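PDB 3DBO: ribonuclease VapC5 from Mycobacterium tuberculosis, which probably acts as the toxin of a type II toxin-antitoxin pair, a magnesium-dependent PIN-domain ribonuclease whose limited activity is seen in complex with the antitoxin VapB5. Local coordinates for residues G108-A120 against T131-A143. Sequence-based numbering, arbitrary orientation. Where two conformers were deposited one is given.
Sequences GRRVRINDLWIAA and TQDDDFAALDGAA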
ATOM      1  N   GLY B 108       2.527 -20.838   9.697  1.00 26.27           N
ATOM      2  CA  GLY B 108       3.624 -21.114   8.776  1.00 26.32           C
ATOM      3  C   GLY B 108       3.449 -20.384   7.452  1.00 26.20           C
ATOM      4  O   GLY B 108       4.010 -20.798   6.439  1.00 27.46           O
ATOM      5  N   ARG B 109       2.672 -19.301   7.463  1.00 24.71           N
ATOM      6  CA  ARG B 109       2.430 -18.506   6.259  1.00 23.65           C
ATOM      7  C   ARG B 109       3.298 -17.235   6.249  1.00 22.94           C
ATOM      8  O   ARG B 109       3.829 -16.840   7.289  1.00 22.93           O
ATOM      9  CB  ARG B 109       0.951 -18.119   6.151  0.50 23.51           C
ATOM     10  CG  ARG B 109       0.005 -19.239   5.686  0.50 23.96           C
ATOM     11  CD  ARG B 109      -1.428 -18.712   5.550  0.50 23.80           C
ATOM     12  NE  ARG B 109      -1.753 -17.801   6.643  0.50 23.46           N
ATOM     13  CZ  ARG B 109      -2.434 -18.134   7.733  0.50 23.15           C
ATOM     14  NH1 ARG B 109      -2.907 -19.366   7.883  0.50 23.81           N
ATOM     15  NH2 ARG B 109      -2.652 -17.226   8.666  0.50 23.20           N
ATOM     16  N   ARG B 110       3.447 -16.613   5.079  1.00 22.11           N
ATOM     17  CA  ARG B 110       4.323 -15.446   4.939  1.00 20.78           C
ATOM     18  C   ARG B 110       3.661 -14.241   4.268  1.00 20.37           C
ATOM     19  O   ARG B 110       2.792 -14.399   3.408  1.00 19.34           O
ATOM     20  CB  ARG B 110       5.608 -15.821   4.189  1.00 21.10           C
ATOM     21  CG  ARG B 110       6.470 -16.870   4.893  0.20 21.02           C
ATOM     22  CD  ARG B 110       7.624 -17.357   4.021  0.20 21.15           C
ATOM     23  NE  ARG B 110       7.159 -18.025   2.809  0.20 21.39           N
ATOM     24  CZ  ARG B 110       7.147 -17.464   1.604  0.20 22.15           C
ATOM     25  NH1 ARG B 110       7.580 -16.220   1.450  0.20 22.07           N
ATOM     26  NH2 ARG B 110       6.702 -18.145   0.556  0.20 22.45           N
ATOM     27  N   VAL B 111       4.109 -13.047   4.678  1.00 18.82           N
ATOM     28  CA  VAL B 111       3.749 -11.759   4.074  1.00 18.72           C
ATOM     29  C   VAL B 111       5.078 -10.967   4.017  1.00 17.84           C
ATOM     30  O   VAL B 111       5.851 -11.075   4.964  1.00 19.07           O
ATOM     31  CB  VAL B 111       2.698 -11.031   4.997  1.00 18.83           C
ATOM     32  CG1 VAL B 111       2.544  -9.577   4.664  1.00 19.94           C
ATOM     33  CG2 VAL B 111       1.300 -11.749   4.965  1.00 18.83           C
ATOM     34  N   ARG B 112       5.344 -10.200   2.948  1.00 16.92           N
ATOM     35  CA  ARG B 112       6.493  -9.241   2.886  1.00 15.97           C
ATOM     36  C   ARG B 112       6.427  -8.416   4.163  1.00 14.04           C
ATOM     37  O   ARG B 112       5.336  -7.977   4.550  1.00 13.12           O
ATOM     38  CB  ARG B 112       6.303  -8.187   1.763  1.00 17.80           C
ATOM     39  CG  ARG B 112       6.606  -8.510   0.282  1.00 21.98           C
ATOM     40  CD  ARG B 112       6.965  -7.181  -0.477  1.00 24.87           C
ATOM     41  NE  ARG B 112       6.024  -6.061  -0.258  1.00 26.02           N
ATOM     42  CZ  ARG B 112       6.368  -4.771  -0.180  1.00 26.74           C
ATOM     43  NH1 ARG B 112       7.642  -4.405  -0.271  1.00 26.88           N
ATOM     44  NH2 ARG B 112       5.445  -3.834   0.018  1.00 27.52           N
ATOM     45  N   ILE B 113       7.560  -8.162   4.817  0.50 13.39           N
ATOM     46  CA  ILE B 113       7.493  -7.433   6.092  0.50 12.29           C
ATOM     47  C   ILE B 113       6.880  -6.028   5.942  0.50 11.53           C
ATOM     48  O   ILE B 113       6.120  -5.588   6.806  0.50 10.85           O
ATOM     49  CB  ILE B 113       8.844  -7.419   6.869  0.50 12.85           C
ATOM     50  CG1 ILE B 113       8.616  -6.996   8.324  0.50 12.74           C
ATOM     51  CG2 ILE B 113       9.851  -6.499   6.209  0.50 12.49           C
ATOM     52  CD1 ILE B 113       9.781  -7.308   9.265  0.50 13.96           C
ATOM     53  N   ASN B 114       7.181  -5.342   4.840  1.00 10.73           N
ATOM     54  CA  ASN B 114       6.643  -4.011   4.627  1.00 10.07           C
ATOM     55  C   ASN B 114       5.135  -4.071   4.370  1.00  8.99           C
ATOM     56  O   ASN B 114       4.413  -3.198   4.816  1.00  8.44           O
ATOM     57  CB  ASN B 114       7.366  -3.279   3.509  1.00 10.47           C
ATOM     58  CG  ASN B 114       8.555  -2.469   4.012  1.00 11.29           C
ATOM     59  OD1 ASN B 114       8.908  -2.515   5.198  1.00 12.83           O
ATOM     60  ND2 ASN B 114       9.171  -1.706   3.102  1.00 14.63           N
ATOM     61  N   ASP B 115       4.670  -5.126   3.697  1.00  9.47           N
ATOM     62  CA  ASP B 115       3.215  -5.348   3.583  1.00  9.49           C
ATOM     63  C   ASP B 115       2.559  -5.627   4.927  1.00  9.57           C
ATOM     64  O   ASP B 115       1.444  -5.167   5.178  1.00  8.46           O
ATOM     65  CB  ASP B 115       2.871  -6.457   2.570  1.00 10.24           C
ATOM     66  CG  ASP B 115       2.905  -5.948   1.122  1.00 12.54           C
ATOM     67  OD1 ASP B 115       2.970  -4.707   0.911  1.00 16.42           O
ATOM     68  OD2 ASP B 115       2.868  -6.780   0.198  1.00 14.51           O
ATOM     69  N   LEU B 116       3.266  -6.317   5.820  1.00 10.27           N
ATOM     70  CA  LEU B 116       2.707  -6.553   7.169  1.00  9.09           C
ATOM     71  C   LEU B 116       2.544  -5.253   7.955  1.00  8.17           C
ATOM     72  O   LEU B 116       1.535  -5.067   8.649  1.00  8.73           O
ATOM     73  CB  LEU B 116       3.544  -7.570   7.958  1.00  8.69           C
ATOM     74  CG  LEU B 116       2.892  -8.095   9.253  1.00  7.90           C
ATOM     75  CD1 LEU B 116       1.511  -8.790   8.995  1.00  7.59           C
ATOM     76  CD2 LEU B 116       3.898  -9.058   9.925  1.00 10.94           C
ATOM     77  N   TRP B 117       3.520  -4.347   7.841  1.00  8.08           N
ATOM     78  CA  TRP B 117       3.387  -2.992   8.403  1.00  8.02           C
ATOM     79  C   TRP B 117       2.168  -2.245   7.842  1.00  8.54           C
ATOM     80  O   TRP B 117       1.423  -1.625   8.578  1.00  7.55           O
ATOM     81  CB  TRP B 117       4.687  -2.172   8.208  1.00  7.07           C
ATOM     82  CG  TRP B 117       5.816  -2.597   9.143  1.00  8.76           C
ATOM     83  CD1 TRP B 117       7.015  -3.160   8.809  1.00  9.77           C
ATOM     84  CD2 TRP B 117       5.823  -2.441  10.562  1.00  8.47           C
ATOM     85  NE1 TRP B 117       7.786  -3.371   9.963  1.00  8.88           N
ATOM     86  CE2 TRP B 117       7.059  -2.946  11.045  1.00  7.94           C
ATOM     87  CE3 TRP B 117       4.887  -1.940  11.480  1.00  9.22           C
ATOM     88  CZ2 TRP B 117       7.387  -2.959  12.419  1.00  9.94           C
ATOM     89  CZ3 TRP B 117       5.216  -1.957  12.861  1.00 11.85           C
ATOM     90  CH2 TRP B 117       6.464  -2.448  13.298  1.00  9.04           C
ATOM     91  N   ILE B 118       1.961  -2.318   6.535  1.00  8.76           N
ATOM     92  CA  ILE B 118       0.770  -1.721   5.931  1.00  8.24           C
ATOM     93  C   ILE B 118      -0.519  -2.300   6.526  1.00  8.05           C
ATOM     94  O   ILE B 118      -1.391  -1.540   6.966  1.00  7.99           O
ATOM     95  CB  ILE B 118       0.791  -1.851   4.401  1.00  8.07           C
ATOM     96  CG1 ILE B 118       1.926  -0.977   3.833  1.00  6.58           C
ATOM     97  CG2 ILE B 118      -0.553  -1.367   3.800  1.00  8.95           C
ATOM     98  CD1 ILE B 118       2.241  -1.304   2.344  1.00 11.06           C
ATOM     99  N   ALA B 119      -0.610  -3.632   6.559  1.00  8.37           N
ATOM    100  CA  ALA B 119      -1.770  -4.328   7.108  1.00  9.45           C
ATOM    101  C   ALA B 119      -1.959  -3.982   8.586  1.00  9.17           C
ATOM    102  O   ALA B 119      -3.091  -3.780   9.033  1.00  9.82           O
ATOM    103  CB  ALA B 119      -1.613  -5.824   6.935  1.00  9.06           C
ATOM    104  N   ALA B 120      -0.849  -3.874   9.333  1.00  9.18           N
ATOM    105  CA  ALA B 120      -0.927  -3.495  10.754  1.00  8.82           C
ATOM    106  C   ALA B 120      -1.514  -2.099  10.941  1.00  9.14           C
ATOM    107  O   ALA B 120      -2.368  -1.876  11.802  1.00  8.87           O
ATOM    108  CB  ALA B 120       0.468  -3.626  11.441  1.00  8.80           C
ATOM    109  N   THR B 131      -5.647  -3.375  -2.313  1.00 13.04           N
ATOM    110  CA  THR B 131      -4.453  -3.884  -2.975  1.00 15.13           C
ATOM    111  C   THR B 131      -4.732  -4.382  -4.389  1.00 16.86           C
ATOM    112  O   THR B 131      -5.806  -4.922  -4.673  1.00 17.30           O
ATOM    113  CB  THR B 131      -3.686  -4.970  -2.114  1.00 14.56           C
ATOM    114  OG1 THR B 131      -2.440  -5.314  -2.732  1.00 15.10           O
ATOM    115  CG2 THR B 131      -4.499  -6.246  -1.912  1.00 15.52           C
ATOM    116  N   GLN B 132      -3.751  -4.207  -5.260  1.00 18.75           N
ATOM    117  CA  GLN B 132      -3.846  -4.727  -6.606  1.00 21.62           C
ATOM    118  C   GLN B 132      -3.153  -6.082  -6.693  1.00 22.77           C
ATOM    119  O   GLN B 132      -3.411  -6.838  -7.623  1.00 23.34           O
ATOM    120  CB  GLN B 132      -3.263  -3.724  -7.626  1.00 21.47           C
ATOM    121  CG  GLN B 132      -3.462  -4.152  -9.048  1.00 24.09           C
ATOM    122  CD  GLN B 132      -2.835  -3.238 -10.080  1.00 24.96           C
ATOM    123  OE1 GLN B 132      -3.170  -3.340 -11.254  1.00 29.49           O
ATOM    124  NE2 GLN B 132      -1.929  -2.341  -9.663  1.00 23.84           N
ATOM    125  N   ASP B 133      -2.281  -6.386  -5.730  1.00 23.88           N
ATOM    126  CA  ASP B 133      -1.425  -7.575  -5.798  1.00 26.15           C
ATOM    127  C   ASP B 133      -1.889  -8.659  -4.811  1.00 26.55           C
ATOM    128  O   ASP B 133      -2.901  -8.473  -4.151  1.00 26.63           O
ATOM    129  CB  ASP B 133       0.052  -7.211  -5.584  1.00 26.45           C
ATOM    130  CG  ASP B 133       0.662  -6.464  -6.776  1.00 28.88           C
ATOM    131  OD1 ASP B 133      -0.078  -6.097  -7.718  1.00 30.32           O
ATOM    132  OD2 ASP B 133       1.896  -6.233  -6.768  1.00 31.56           O
ATOM    133  N   ASP B 134      -1.153  -9.765  -4.703  1.00 27.43           N
ATOM    134  CA  ASP B 134      -1.650 -10.955  -3.985  1.00 28.70           C
ATOM    135  C   ASP B 134      -1.031 -11.273  -2.621  1.00 28.71           C
ATOM    136  O   ASP B 134      -1.177 -12.391  -2.122  1.00 28.39           O
ATOM    137  CB  ASP B 134      -1.601 -12.206  -4.894  1.00 29.54           C
ATOM    138  CG  ASP B 134      -0.176 -12.675  -5.221  1.00 32.21           C
ATOM    139  OD1 ASP B 134       0.827 -12.030  -4.805  1.00 35.24           O
ATOM    140  OD2 ASP B 134      -0.063 -13.718  -5.916  1.00 35.85           O
ATOM    141  N   ASP B 135      -0.361 -10.299  -2.008  1.00 28.81           N
ATOM    142  CA  ASP B 135       0.447 -10.568  -0.818  1.00 29.07           C
ATOM    143  C   ASP B 135      -0.336 -10.662   0.487  1.00 29.03           C
ATOM    144  O   ASP B 135       0.099 -11.317   1.436  1.00 30.38           O
ATOM    145  CB  ASP B 135       1.552  -9.520  -0.657  1.00 29.03           C
ATOM    146  CG  ASP B 135       2.629  -9.943   0.357  1.00 29.75           C
ATOM    147  OD1 ASP B 135       2.843 -11.160   0.570  1.00 32.04           O
ATOM    148  OD2 ASP B 135       3.284  -9.051   0.933  1.00 25.72           O
ATOM    149  N   PHE B 136      -1.463  -9.985   0.554  1.00 27.96           N
ATOM    150  CA  PHE B 136      -2.149  -9.831   1.834  1.00 27.37           C
ATOM    151  C   PHE B 136      -3.066 -11.011   2.102  1.00 27.23           C
ATOM    152  O   PHE B 136      -3.615 -11.153   3.192  1.00 27.73           O
ATOM    153  CB  PHE B 136      -2.921  -8.528   1.828  1.00 26.27           C
ATOM    154  CG  PHE B 136      -2.050  -7.311   1.834  1.00 25.42           C
ATOM    155  CD1 PHE B 136      -1.644  -6.746   3.038  1.00 23.44           C
ATOM    156  CD2 PHE B 136      -1.622  -6.731   0.645  1.00 21.62           C
ATOM    157  CE1 PHE B 136      -0.846  -5.617   3.050  1.00 22.88           C
ATOM    158  CE2 PHE B 136      -0.802  -5.608   0.655  1.00 23.61           C
ATOM    159  CZ  PHE B 136      -0.425  -5.037   1.863  1.00 21.59           C
ATOM    160  N   ALA B 137      -3.202 -11.867   1.088  1.00 27.72           N
ATOM    161  CA  ALA B 137      -4.041 -13.070   1.127  1.00 27.05           C
ATOM    162  C   ALA B 137      -3.810 -13.941   2.334  1.00 25.87           C
ATOM    163  O   ALA B 137      -4.761 -14.473   2.908  1.00 25.89           O
ATOM    164  CB  ALA B 137      -3.838 -13.888  -0.143  1.00 28.26           C
ATOM    165  N   ALA B 138      -2.552 -14.077   2.746  1.00 24.00           N
ATOM    166  CA  ALA B 138      -2.212 -14.917   3.884  1.00 21.30           C
ATOM    167  C   ALA B 138      -2.871 -14.500   5.206  1.00 19.58           C
ATOM    168  O   ALA B 138      -2.923 -15.280   6.141  1.00 19.95           O
ATOM    169  CB  ALA B 138      -0.709 -14.952   4.062  1.00 22.67           C
ATOM    170  N   LEU B 139      -3.332 -13.265   5.282  1.00 17.27           N
ATOM    171  CA  LEU B 139      -3.916 -12.705   6.500  1.00 15.89           C
ATOM    172  C   LEU B 139      -5.448 -12.785   6.574  1.00 14.88           C
ATOM    173  O   LEU B 139      -6.050 -12.371   7.571  1.00 13.97           O
ATOM    174  CB  LEU B 139      -3.486 -11.245   6.627  1.00 15.12           C
ATOM    175  CG  LEU B 139      -2.016 -11.012   6.981  1.00 16.34           C
ATOM    176  CD1 LEU B 139      -1.641  -9.565   6.740  1.00 13.70           C
ATOM    177  CD2 LEU B 139      -1.824 -11.363   8.442  1.00 13.51           C
ATOM    178  N   ASP B 140      -6.084 -13.294   5.513  1.00 14.02           N
ATOM    179  CA  ASP B 140      -7.543 -13.300   5.474  1.00 13.37           C
ATOM    180  C   ASP B 140      -8.139 -13.985   6.696  1.00 13.20           C
ATOM    181  O   ASP B 140      -7.769 -15.108   7.021  1.00 13.55           O
ATOM    182  CB  ASP B 140      -8.047 -13.994   4.189  1.00 12.86           C
ATOM    183  CG  ASP B 140      -7.855 -13.142   2.939  1.00 14.81           C
ATOM    184  OD1 ASP B 140      -7.796 -11.894   3.033  1.00 15.10           O
ATOM    185  OD2 ASP B 140      -7.770 -13.746   1.856  1.00 17.63           O
ATOM    186  N   GLY B 141      -9.052 -13.298   7.369  1.00 13.86           N
ATOM    187  CA  GLY B 141      -9.727 -13.855   8.541  1.00 14.82           C
ATOM    188  C   GLY B 141      -9.120 -13.447   9.872  1.00 16.23           C
ATOM    189  O   GLY B 141      -9.751 -13.615  10.913  1.00 16.61           O
ATOM    190  N   ALA B 142      -7.888 -12.948   9.867  1.00 16.51           N
ATOM    191  CA  ALA B 142      -7.302 -12.410  11.109  1.00 17.88           C
ATOM    192  C   ALA B 142      -8.158 -11.262  11.649  1.00 18.33           C
ATOM    193  O   ALA B 142      -8.752 -10.519  10.891  1.00 18.76           O
ATOM    194  CB  ALA B 142      -5.856 -11.983  10.873  1.00 17.73           C
ATOM    195  N   ALA B 143      -8.280 -11.116  12.968  1.00 19.81           N
ATOM    196  CA  ALA B 143      -9.113 -10.030  13.467  1.00 19.24           C
ATOM    197  C   ALA B 143      -8.622  -8.657  12.996  1.00 18.50           C
ATOM    198  O   ALA B 143      -7.412  -8.395  12.867  1.00 19.36           O
ATOM    199  CB  ALA B 143      -9.298 -10.080  15.007  1.00 20.43           C
TER
HETATM  200  O   HOH W   1       1.827 -13.825   1.186  1.00 30.94           O
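D135, in the loop after strand 129-131, accepts a hydrogen bond from the backbone N of R112 at the N-cap of helix 113-124 and brings its carboxylate against that of D115. Its CB and CG both face OD2 of D115, CG at 3.2 Å. With CG anti to the backbone N (chi1 -166°), the carboxylate extends toward the helix and divides its oxygens: OD1 approaches CA of V111 (3.7 Å) and a water that lies between it and the carbonyl O of R110, while OD2 touches CB of R112 and takes the R112 N-H through its syn lone pair (N to OD2 3.1 Å). The same OD2 sits unusually close, 2.4 Å, to OD2 of D115, an approach of undecided nature. R112 salt-bridges D115, NH2 meeting OD1 at 2.8 Å from above the carboxylate plane (61° out of it); its NH1 forms a salt bridge with E57 and a hydrogen bond to the backbone of another protein's chain. Next along the loop, the F136 ring brings CZ within 3.5 Å of CG of D115 and turns an edge to CB of A119; L139 CD1 packs on that methyl at 3.7 Å. D115 is a predicted magnesium ligand, as is D26 beside F136. D135 lies beside this probable metal site and, with R112, may fix how the D115 carboxylate is turned.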